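PDB 5V4A: glycosyltransferase (duf1792) from Streptococcus sanguinis, which binds UDP as the C-terminal GT-D glycosyltransferase domain of a longer protein, probably transferring sugar from a UDP-linked donor. Local coordinates for residues Val26-Gly31 against Ala52-Ile57; Asp72-Leu77 against Glu98-Ile103; Arg188-Asn193 against Gln266-Leu271. All blocks are in the same frame, centred on the assembly; numbering follows the deposited sequence.

Contact 1 (Val26-Gly31 against Ala52-Ile57); sequences VRFGDG and ARLREI. With UDP (uridine-5'-diphosphate), chain C.
Phe28 drives its ring edge-on into helix 48-58, with Ile57 CG2 lying near the ring plane, while the preceding residue, Arg27, grips the diphosphate of UDP. The setting is the GT-D fold: strand 24-27, at the margin of a parallel three-stranded sheet, runs out through Phe28 and Gly29 into helix 30-36, and helix 48-58 packs against the strand end. CZ of Phe28 comes 3.5 Å from Ile57 CG2, and the two side chains cross at about a right angle. The ring is brought there by a chi1 of -69°, which sets CG anti to the carbonyl carbon. One turn earlier on the helix, Leu54 adds a branch, its CD2 resting 3.9 Å from Phe28 CE2. Val26 joins more loosely through its own CG2, which faces the same methyl of Ile57. A broad flat ring with branched aliphatic partners suits this buried place, since none brings a polar group needing a partner.

Arg27 takes no part in this apolar core. Its chain bends at chi3, and the guanidinium presents an edge to the nucleotide while also pairing with Asp220. Lys205 and Arg116 also hydrogen-bond UDP. The planar group suits the site because NH1 and NH2 can both bond one oxygen of the beta-phosphate: NH1 reaches UDP O1B at 3.0 Å with an angle of 151°, and NH2 bonds O1B at 3.1 Å while also making a weak, bent bond to UDP O2A of the alpha-phosphate at 2.8 Å.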
loop_
_atom_site.group_PDB
_atom_site.type_symbol
_atom_site.label_atom_id
_atom_site.label_comp_id
_atom_site.label_asym_id
_atom_site.label_seq_id
_atom_site.Cartn_x
_atom_site.Cartn_y
_atom_site.Cartn_z
ATOM N N VAL A 26 -9.737 16.494 -0.231
ATOM C CA VAL A 26 -10.260 17.256 -1.362
ATOM C C VAL A 26 -9.086 17.642 -2.249
ATOM O O VAL A 26 -8.050 18.100 -1.756
ATOM C CB VAL A 26 -11.051 18.525 -0.961
ATOM C CG1 VAL A 26 -12.404 18.161 -0.454
ATOM C CG2 VAL A 26 -10.280 19.445 0.033
ATOM N N ARG A 27 -9.249 17.451 -3.558
ATOM C CA ARG A 27 -8.187 17.686 -4.525
ATOM C C ARG A 27 -8.661 18.741 -5.509
ATOM O O ARG A 27 -9.809 18.711 -5.957
ATOM C CB ARG A 27 -7.815 16.397 -5.282
ATOM C CG ARG A 27 -7.882 15.122 -4.469
ATOM C CD ARG A 27 -7.835 13.875 -5.363
ATOM N NE ARG A 27 -9.099 13.825 -6.085
ATOM C CZ ARG A 27 -9.265 14.258 -7.327
ATOM N NH1 ARG A 27 -8.210 14.677 -8.027
ATOM N NH2 ARG A 27 -10.480 14.247 -7.871
ATOM N N PHE A 28 -7.782 19.662 -5.864
ATOM C CA PHE A 28 -8.115 20.671 -6.861
ATOM C C PHE A 28 -7.187 20.500 -8.041
ATOM O O PHE A 28 -5.970 20.429 -7.866
ATOM C CB PHE A 28 -8.000 22.078 -6.278
ATOM C CG PHE A 28 -9.043 22.371 -5.266
ATOM C CD1 PHE A 28 -8.814 22.121 -3.922
ATOM C CD2 PHE A 28 -10.279 22.864 -5.662
ATOM C CE1 PHE A 28 -9.796 22.384 -2.982
ATOM C CE2 PHE A 28 -11.264 23.124 -4.744
ATOM C CZ PHE A 28 -11.022 22.882 -3.390
ATOM N N GLY A 29 -7.766 20.403 -9.240
ATOM C CA GLY A 29 -6.981 20.293 -10.448
ATOM C C GLY A 29 -7.224 21.454 -11.388
ATOM O O GLY A 29 -7.741 22.500 -10.983
ATOM N N ASP A 30 -6.846 21.274 -12.653
ATOM C CA ASP A 30 -6.925 22.361 -13.620
ATOM C C ASP A 30 -8.363 22.770 -13.916
ATOM O O ASP A 30 -8.618 23.939 -14.214
ATOM C CB ASP A 30 -6.190 21.957 -14.901
ATOM C CG ASP A 30 -6.602 20.590 -15.404
ATOM O OD1 ASP A 30 -6.364 19.587 -14.692
ATOM O OD2 ASP A 30 -7.170 20.515 -16.510
ATOM N N GLY A 31 -9.313 21.841 -13.825
ATOM C CA GLY A 31 -10.695 22.191 -14.098
ATOM C C GLY A 31 -11.298 23.081 -13.032
ATOM O O GLY A 31 -12.177 23.898 -13.323
ATOM N N ALA A 52 -16.891 30.565 -6.290
ATOM C CA ALA A 52 -16.494 31.239 -5.059
ATOM C C ALA A 52 -16.254 30.227 -3.950
ATOM O O ALA A 52 -15.356 30.402 -3.111
ATOM C CB ALA A 52 -17.557 32.258 -4.646
ATOM N N ARG A 53 -17.062 29.166 -3.925
ATOM C CA ARG A 53 -16.875 28.115 -2.933
ATOM C C ARG A 53 -15.589 27.333 -3.184
ATOM O O ARG A 53 -14.915 26.925 -2.232
ATOM C CB ARG A 53 -18.073 27.175 -2.928
ATOM C CG ARG A 53 -18.059 26.179 -1.784
ATOM C CD ARG A 53 -18.258 26.831 -0.425
ATOM N NE ARG A 53 -18.560 25.835 0.603
ATOM C CZ ARG A 53 -18.587 26.089 1.909
ATOM N NH1 ARG A 53 -18.332 27.314 2.358
ATOM N NH2 ARG A 53 -18.878 25.124 2.771
ATOM N N LEU A 54 -15.230 27.102 -4.447
ATOM C CA LEU A 54 -13.989 26.379 -4.711
ATOM C C LEU A 54 -12.775 27.205 -4.311
ATOM O O LEU A 54 -11.835 26.694 -3.679
ATOM C CB LEU A 54 -13.893 25.996 -6.189
ATOM C CG LEU A 54 -14.936 25.067 -6.778
ATOM C CD1 LEU A 54 -14.739 24.988 -8.300
ATOM C CD2 LEU A 54 -14.836 23.682 -6.154
ATOM N N ARG A 55 -12.782 28.485 -4.673
ATOM C CA ARG A 55 -11.709 29.382 -4.277
ATOM C C ARG A 55 -11.570 29.422 -2.760
ATOM O O ARG A 55 -10.453 29.451 -2.231
ATOM C CB ARG A 55 -11.984 30.774 -4.829
ATOM C CG ARG A 55 -10.882 31.789 -4.645
ATOM C CD ARG A 55 -11.300 33.058 -5.332
ATOM N NE ARG A 55 -12.614 33.475 -4.853
ATOM C CZ ARG A 55 -13.393 34.357 -5.474
ATOM N NH1 ARG A 55 -12.995 34.913 -6.616
ATOM N NH2 ARG A 55 -14.578 34.670 -4.960
ATOM N N GLU A 56 -12.695 29.350 -2.048
ATOM C CA GLU A 56 -12.639 29.419 -0.589
ATOM C C GLU A 56 -11.960 28.186 -0.009
ATOM O O GLU A 56 -11.165 28.296 0.932
ATOM C CB GLU A 56 -14.037 29.568 -0.002
ATOM C CG GLU A 56 -13.985 29.908 1.473
ATOM C CD GLU A 56 -15.340 29.936 2.154
ATOM O OE1 GLU A 56 -16.378 29.818 1.466
ATOM O OE2 GLU A 56 -15.347 30.026 3.403
ATOM N N ILE A 57 -12.290 27.007 -0.540
ATOM C CA ILE A 57 -11.727 25.771 -0.015
ATOM C C ILE A 57 -10.245 25.663 -0.365
ATOM O O ILE A 57 -9.428 25.211 0.457
ATOM C CB ILE A 57 -12.535 24.569 -0.534
ATOM C CG1 ILE A 57 -13.995 24.644 -0.087
ATOM C CG2 ILE A 57 -11.955 23.267 -0.056
ATOM C CD1 ILE A 57 -14.880 23.648 -0.844
HETATM N N1 UDP C . -18.478 13.990 -12.851
HETATM C C2 UDP C . -19.806 13.718 -12.630
HETATM N N3 UDP C . -20.635 14.809 -12.642
HETATM C C4 UDP C . -20.273 16.125 -12.854
HETATM C C5 UDP C . -18.876 16.331 -13.064
HETATM C C6 UDP C . -18.034 15.277 -13.044
HETATM O O2 UDP C . -20.229 12.588 -12.436
HETATM O O4 UDP C . -21.144 17.015 -12.824
HETATM C "C1'" UDP C . -17.525 12.850 -12.773
HETATM C "C2'" UDP C . -16.928 12.334 -14.076
HETATM O "O2'" UDP C . -17.860 11.519 -14.785
HETATM C "C3'" UDP C . -15.713 11.555 -13.528
HETATM C "C4'" UDP C . -15.332 12.332 -12.251
HETATM O "O4'" UDP C . -16.411 13.262 -12.017
HETATM O "O3'" UDP C . -16.040 10.227 -13.136
HETATM C "C5'" UDP C . -14.008 13.059 -12.295
HETATM O "O5'" UDP C . -13.794 13.901 -11.140
HETATM P PA UDP C . -12.539 14.859 -11.055
HETATM O O1A UDP C . -12.632 15.972 -12.095
HETATM O O2A UDP C . -12.409 15.264 -9.634
HETATM O O3A UDP C . -11.282 13.914 -11.500
HETATM P PB UDP C . -9.703 14.054 -11.383
HETATM O O1B UDP C . -9.530 15.375 -10.623
HETATM O O2B UDP C . -9.258 14.212 -12.856
HETATM O O3B UDP C . -9.094 12.884 -10.670
#

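Contact 2 (Asp72-Leu77 against Glu98-Ile103); sequences DVFTGL and EKYKNI
Phe74 meets Tyr100 in a T-shaped (edge-to-face) aromatic pair, which ties the loop after strand 66-70 to the last turn of helix 82-103 in the GT-D fold. Along the loop, Asp72 comes first and forms a salt bridge with Arg79, a bridge within the loop. Val73 follows; its CG2 lies 4.3 Å above the centre of the Phe74 ring, so a beta-branched residue covers one face of its neighbour. Phe74 then makes the contact itself. With chi1 at -53° its CG stands beside the backbone N, and the ring reaches across to the helix, CZ leading. The ring planes stand at 77° with centroids 5.3 Å apart, and the Phe74 edge lies over the Tyr100 face, displaced from its centre toward the rim. Such a geometry sets the slightly positive rim hydrogens of one ring against the electron-rich face of the other. Past Phe74, Gly76 has positive phi, a conformation that glycine adopts readily.

Tyr100 suits its place because its ring is buried while its hydroxyl reaches a polar partner, His92, through a hydrogen bond. Met33 of helix 30-36 also touches it. On the helix's exposed side, Lys101 NZ is paired with Glu98 OE2 in a salt bridge that is uncertain, because Glu98 is poorly ordered. At the aromatic junction the nearest approach is from Phe74 CZ to Tyr100 CG, 3.8 Å.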
loop_
_atom_site.group_PDB
_atom_site.type_symbol
_atom_site.label_atom_id
_atom_site.label_comp_id
_atom_site.label_asym_id
_atom_site.label_seq_id
_atom_site.Cartn_x
_atom_site.Cartn_y
_atom_site.Cartn_z
ATOM N N ASP A 72 0.668 18.611 -8.348
ATOM C CA ASP A 72 2.096 18.595 -8.021
ATOM C C ASP A 72 2.898 18.993 -9.265
ATOM O O ASP A 72 3.599 18.192 -9.892
ATOM C CB ASP A 72 2.474 17.217 -7.483
ATOM C CG ASP A 72 3.889 17.153 -6.939
ATOM O OD1 ASP A 72 4.615 18.164 -7.024
ATOM O OD2 ASP A 72 4.276 16.082 -6.416
ATOM N N VAL A 73 2.792 20.278 -9.622
ATOM C CA VAL A 73 3.310 20.762 -10.901
ATOM C C VAL A 73 4.217 21.975 -10.732
ATOM O O VAL A 73 4.842 22.433 -11.693
ATOM C CB VAL A 73 2.159 21.098 -11.870
ATOM C CG1 VAL A 73 1.281 19.880 -12.093
ATOM C CG2 VAL A 73 1.345 22.269 -11.350
ATOM N N PHE A 74 4.312 22.504 -9.518
ATOM C CA PHE A 74 5.121 23.700 -9.332
ATOM C C PHE A 74 6.611 23.394 -9.280
ATOM O O PHE A 74 7.419 24.322 -9.164
ATOM C CB PHE A 74 4.669 24.428 -8.065
ATOM C CG PHE A 74 3.194 24.706 -8.038
ATOM C CD1 PHE A 74 2.660 25.755 -8.762
ATOM C CD2 PHE A 74 2.335 23.875 -7.338
ATOM C CE1 PHE A 74 1.290 26.000 -8.756
ATOM C CE2 PHE A 74 0.969 24.110 -7.325
ATOM C CZ PHE A 74 0.446 25.176 -8.038
ATOM N N THR A 75 6.991 22.125 -9.400
ATOM C CA THR A 75 8.391 21.730 -9.429
ATOM C C THR A 75 8.487 20.378 -10.118
ATOM O O THR A 75 7.490 19.673 -10.286
ATOM C CB THR A 75 8.983 21.657 -8.021
ATOM O OG1 THR A 75 10.406 21.551 -8.108
ATOM C CG2 THR A 75 8.437 20.441 -7.277
ATOM N N GLY A 76 9.712 20.019 -10.502
ATOM C CA GLY A 76 10.027 18.701 -11.022
ATOM C C GLY A 76 9.058 18.111 -12.028
ATOM O O GLY A 76 8.609 16.971 -11.865
ATOM N N LEU A 77 8.725 18.871 -13.076
ATOM C CA LEU A 77 7.829 18.372 -14.113
ATOM C C LEU A 77 8.432 17.220 -14.913
ATOM O O LEU A 77 7.698 16.551 -15.648
ATOM C CB LEU A 77 7.435 19.505 -15.061
ATOM C CG LEU A 77 6.373 20.525 -14.644
ATOM C CD1 LEU A 77 6.137 21.515 -15.767
ATOM C CD2 LEU A 77 5.070 19.826 -14.300
ATOM N N GLU A 98 -0.015 32.985 -11.013
ATOM C CA GLU A 98 -0.204 34.072 -10.063
ATOM C C GLU A 98 -1.515 33.943 -9.298
ATOM O O GLU A 98 -1.618 34.461 -8.181
ATOM C CB GLU A 98 -0.143 35.418 -10.791
ATOM C CG GLU A 98 -0.002 36.632 -9.878
ATOM C CD GLU A 98 1.332 36.676 -9.154
ATOM O OE1 GLU A 98 1.381 37.199 -8.019
ATOM O OE2 GLU A 98 2.334 36.200 -9.726
ATOM N N LYS A 99 -2.502 33.233 -9.853
ATOM C CA LYS A 99 -3.714 32.945 -9.091
ATOM C C LYS A 99 -3.443 31.890 -8.025
ATOM O O LYS A 99 -3.890 32.025 -6.877
ATOM C CB LYS A 99 -4.838 32.483 -10.021
ATOM C CG LYS A 99 -5.523 33.620 -10.784
ATOM C CD LYS A 99 -6.911 33.231 -11.276
ATOM C CE LYS A 99 -7.464 34.317 -12.186
ATOM N NZ LYS A 99 -7.660 35.573 -11.406
ATOM N N TYR A 100 -2.699 30.840 -8.381
ATOM C CA TYR A 100 -2.322 29.836 -7.388
ATOM C C TYR A 100 -1.581 30.472 -6.220
ATOM O O TYR A 100 -1.913 30.226 -5.055
ATOM C CB TYR A 100 -1.467 28.742 -8.027
ATOM C CG TYR A 100 -2.248 27.719 -8.819
ATOM C CD1 TYR A 100 -3.063 26.800 -8.179
ATOM C CD2 TYR A 100 -2.151 27.658 -10.205
ATOM C CE1 TYR A 100 -3.770 25.850 -8.894
ATOM C CE2 TYR A 100 -2.858 26.713 -10.935
ATOM C CZ TYR A 100 -3.667 25.813 -10.276
ATOM O OH TYR A 100 -4.375 24.866 -10.985
ATOM N N LYS A 101 -0.571 31.298 -6.512
ATOM C CA LYS A 101 0.180 31.946 -5.440
ATOM C C LYS A 101 -0.692 32.901 -4.626
ATOM O O LYS A 101 -0.455 33.085 -3.427
ATOM C CB LYS A 101 1.397 32.675 -6.017
ATOM C CG LYS A 101 2.371 31.744 -6.712
ATOM C CD LYS A 101 3.590 32.460 -7.266
ATOM C CE LYS A 101 3.217 33.706 -8.047
ATOM N NZ LYS A 101 4.399 34.364 -8.699
ATOM N N ASN A 102 -1.718 33.491 -5.245
ATOM C CA ASN A 102 -2.578 34.418 -4.516
ATOM C C ASN A 102 -3.583 33.691 -3.627
ATOM O O ASN A 102 -3.842 34.124 -2.499
ATOM C CB ASN A 102 -3.294 35.348 -5.490
ATOM C CG ASN A 102 -2.605 36.689 -5.613
ATOM O OD1 ASN A 102 -2.725 37.544 -4.734
ATOM N ND2 ASN A 102 -1.870 36.880 -6.704
ATOM N N ILE A 103 -4.177 32.603 -4.120
ATOM C CA ILE A 103 -5.188 31.890 -3.345
ATOM C C ILE A 103 -4.544 30.911 -2.363
ATOM O O ILE A 103 -4.982 30.785 -1.216
ATOM C CB ILE A 103 -6.167 31.153 -4.284
ATOM C CG1 ILE A 103 -6.852 32.118 -5.262
ATOM C CG2 ILE A 103 -7.202 30.384 -3.466
ATOM C CD1 ILE A 103 -7.507 31.418 -6.453
#

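Contact 3 (Arg188-Asn193 against Gln266-Leu271); sequences REHADN and QIVANL
A chi1 of -63° places CG of His190 anti to its carbonyl carbon and swings the imidazole out from the end of helix 180-190 toward Val268. The same torsion in Val268, also -63°, sets CG2 between the backbone N and carbonyl carbon, from where this methyl points at the ring. The outcome is a CH-pi contact: Val268 CG2 lies 3.8 Å from the centroid of the His190 ring, only 13° off the ring normal, over the middle of one face. Histidine suits a partly exposed helix end, since its flat ring offers a face to a methyl and its polar nitrogens are tolerated at such a position; valine supplies a compact methyl from a strand. Ala269 adds a lighter touch, its CB 4.3 Å from His190 NE2. Ile169 of strand 165-171 touches His190, Val268 and Ala269 alike. Strand 267-270 pairs with strand 165-171 at the margin of a parallel five-stranded sheet, and the contact is one of helix on sheet edge in an alpha/beta fold.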
loop_
_atom_site.group_PDB
_atom_site.type_symbol
_atom_site.label_atom_id
_atom_site.label_comp_id
_atom_site.label_asym_id
_atom_site.label_seq_id
_atom_site.Cartn_x
_atom_site.Cartn_y
_atom_site.Cartn_z
ATOM N N ARG A 188 -27.008 11.850 3.711
ATOM C CA ARG A 188 -27.405 11.718 5.108
ATOM C C ARG A 188 -28.320 10.518 5.324
ATOM O O ARG A 188 -28.233 9.854 6.366
ATOM C CB ARG A 188 -28.081 13.003 5.590
ATOM C CG ARG A 188 -27.181 14.233 5.530
ATOM C CD ARG A 188 -27.901 15.495 6.104
ATOM N NE ARG A 188 -27.158 16.707 5.768
ATOM C CZ ARG A 188 -27.533 17.574 4.837
ATOM N NH1 ARG A 188 -28.664 17.385 4.169
ATOM N NH2 ARG A 188 -26.776 18.623 4.568
ATOM N N GLU A 189 -29.181 10.215 4.348
ATOM C CA GLU A 189 -30.149 9.134 4.493
ATOM C C GLU A 189 -29.523 7.749 4.357
ATOM O O GLU A 189 -30.038 6.787 4.942
ATOM C CB GLU A 189 -31.267 9.285 3.457
ATOM C CG GLU A 189 -32.527 8.483 3.790
ATOM C CD GLU A 189 -32.994 7.596 2.646
ATOM O OE1 GLU A 189 -33.652 6.567 2.922
ATOM O OE2 GLU A 189 -32.709 7.930 1.475
ATOM N N HIS A 190 -28.413 7.616 3.629
ATOM C CA HIS A 190 -27.868 6.292 3.339
ATOM C C HIS A 190 -26.466 6.055 3.873
ATOM O O HIS A 190 -25.971 4.925 3.774
ATOM C CB HIS A 190 -27.849 6.051 1.822
ATOM C CG HIS A 190 -29.207 6.045 1.205
ATOM N ND1 HIS A 190 -30.097 5.009 1.383
ATOM C CD2 HIS A 190 -29.837 6.958 0.432
ATOM C CE1 HIS A 190 -31.212 5.278 0.728
ATOM N NE2 HIS A 190 -31.086 6.460 0.154
ATOM N N ALA A 191 -25.822 7.058 4.468
ATOM C CA ALA A 191 -24.405 6.910 4.771
ATOM C C ALA A 191 -24.184 5.977 5.950
ATOM O O ALA A 191 -23.226 5.197 5.948
ATOM C CB ALA A 191 -23.770 8.275 5.039
ATOM N N ASP A 192 -25.058 6.024 6.954
ATOM C CA ASP A 192 -24.871 5.228 8.181
ATOM C C ASP A 192 -23.424 5.467 8.618
ATOM O O ASP A 192 -22.964 6.614 8.631
ATOM C CB ASP A 192 -25.244 3.765 7.938
ATOM C CG ASP A 192 -26.747 3.520 7.907
ATOM O OD1 ASP A 192 -27.199 2.700 7.074
ATOM O OD2 ASP A 192 -27.471 4.107 8.728
ATOM N N ASN A 193 -22.645 4.424 8.879
ATOM C CA ASN A 193 -21.240 4.593 9.215
ATOM C C ASN A 193 -20.315 4.268 8.040
ATOM O O ASN A 193 -19.127 4.016 8.252
ATOM C CB ASN A 193 -20.906 3.733 10.433
ATOM C CG ASN A 193 -21.644 4.194 11.688
ATOM O OD1 ASN A 193 -21.453 5.321 12.149
ATOM N ND2 ASN A 193 -22.495 3.328 12.239
ATOM N N GLN A 266 -26.477 -2.132 -6.338
ATOM C CA GLN A 266 -25.845 -1.276 -5.346
ATOM C C GLN A 266 -26.463 0.109 -5.303
ATOM O O GLN A 266 -26.173 0.873 -4.378
ATOM C CB GLN A 266 -24.343 -1.139 -5.608
ATOM C CG GLN A 266 -23.549 -2.411 -5.312
ATOM C CD GLN A 266 -22.243 -2.470 -6.083
ATOM O OE1 GLN A 266 -21.848 -1.500 -6.732
ATOM N NE2 GLN A 266 -21.562 -3.612 -6.011
ATOM N N ILE A 267 -27.271 0.455 -6.299
ATOM C CA ILE A 267 -27.839 1.792 -6.366
ATOM C C ILE A 267 -28.925 1.904 -5.302
ATOM O O ILE A 267 -29.818 1.057 -5.215
ATOM C CB ILE A 267 -28.380 2.066 -7.779
ATOM C CG1 ILE A 267 -27.228 2.095 -8.791
ATOM C CG2 ILE A 267 -29.130 3.376 -7.813
ATOM C CD1 ILE A 267 -27.693 2.132 -10.269
ATOM N N VAL A 268 -28.810 2.907 -4.438
ATOM C CA VAL A 268 -29.844 3.167 -3.441
ATOM C C VAL A 268 -30.573 4.480 -3.678
ATOM O O VAL A 268 -31.688 4.648 -3.155
ATOM C CB VAL A 268 -29.274 3.122 -2.008
ATOM C CG1 VAL A 268 -28.742 1.722 -1.678
ATOM C CG2 VAL A 268 -28.169 4.142 -1.847
ATOM N N ALA A 269 -29.998 5.406 -4.440
ATOM C CA ALA A 269 -30.686 6.613 -4.865
ATOM C C ALA A 269 -30.153 7.020 -6.231
ATOM O O ALA A 269 -28.989 6.773 -6.557
ATOM C CB ALA A 269 -30.520 7.765 -3.859
ATOM N N ASN A 270 -31.018 7.641 -7.031
ATOM C CA ASN A 270 -30.671 8.018 -8.398
ATOM C C ASN A 270 -31.190 9.423 -8.675
ATOM O O ASN A 270 -32.398 9.615 -8.819
ATOM C CB ASN A 270 -31.245 7.017 -9.402
ATOM C CG ASN A 270 -30.683 7.209 -10.781
ATOM O OD1 ASN A 270 -30.324 8.325 -11.162
ATOM N ND2 ASN A 270 -30.618 6.131 -11.552
ATOM N N LEU A 271 -30.276 10.386 -8.786
ATOM C CA LEU A 271 -30.605 11.781 -9.029
ATOM C C LEU A 271 -30.166 12.272 -10.409
ATOM O O LEU A 271 -30.204 13.482 -10.673
ATOM C CB LEU A 271 -29.989 12.649 -7.931
ATOM C CG LEU A 271 -30.718 12.518 -6.592
ATOM C CD1 LEU A 271 -30.188 11.377 -5.755
ATOM C CD2 LEU A 271 -30.653 13.814 -5.822
#

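In the fold
Along the chain the three contacts follow in series. Contacts 1 and 2 are neighbours, their centres 14 Å apart, and they touch through Arg55 O and Ile103 CG2, where helix 48-58 meets helix 82-103. Both are built around the three-stranded parallel sheet: contact 1 at the end of strand 24-27, contact 2 in the loop after strand 66-70. Contact 3 belongs to the five-stranded sheet, its centre 25 Å from that of contact 1 and 37 Å from that of contact 2, across the chain's centre from the latter. Arg27 brings contact 1 to UDP; the other two lie away from it, contact 2 with the Tyr100 side chain about 11 Å from the nucleotide, contact 3 at an outermost strand.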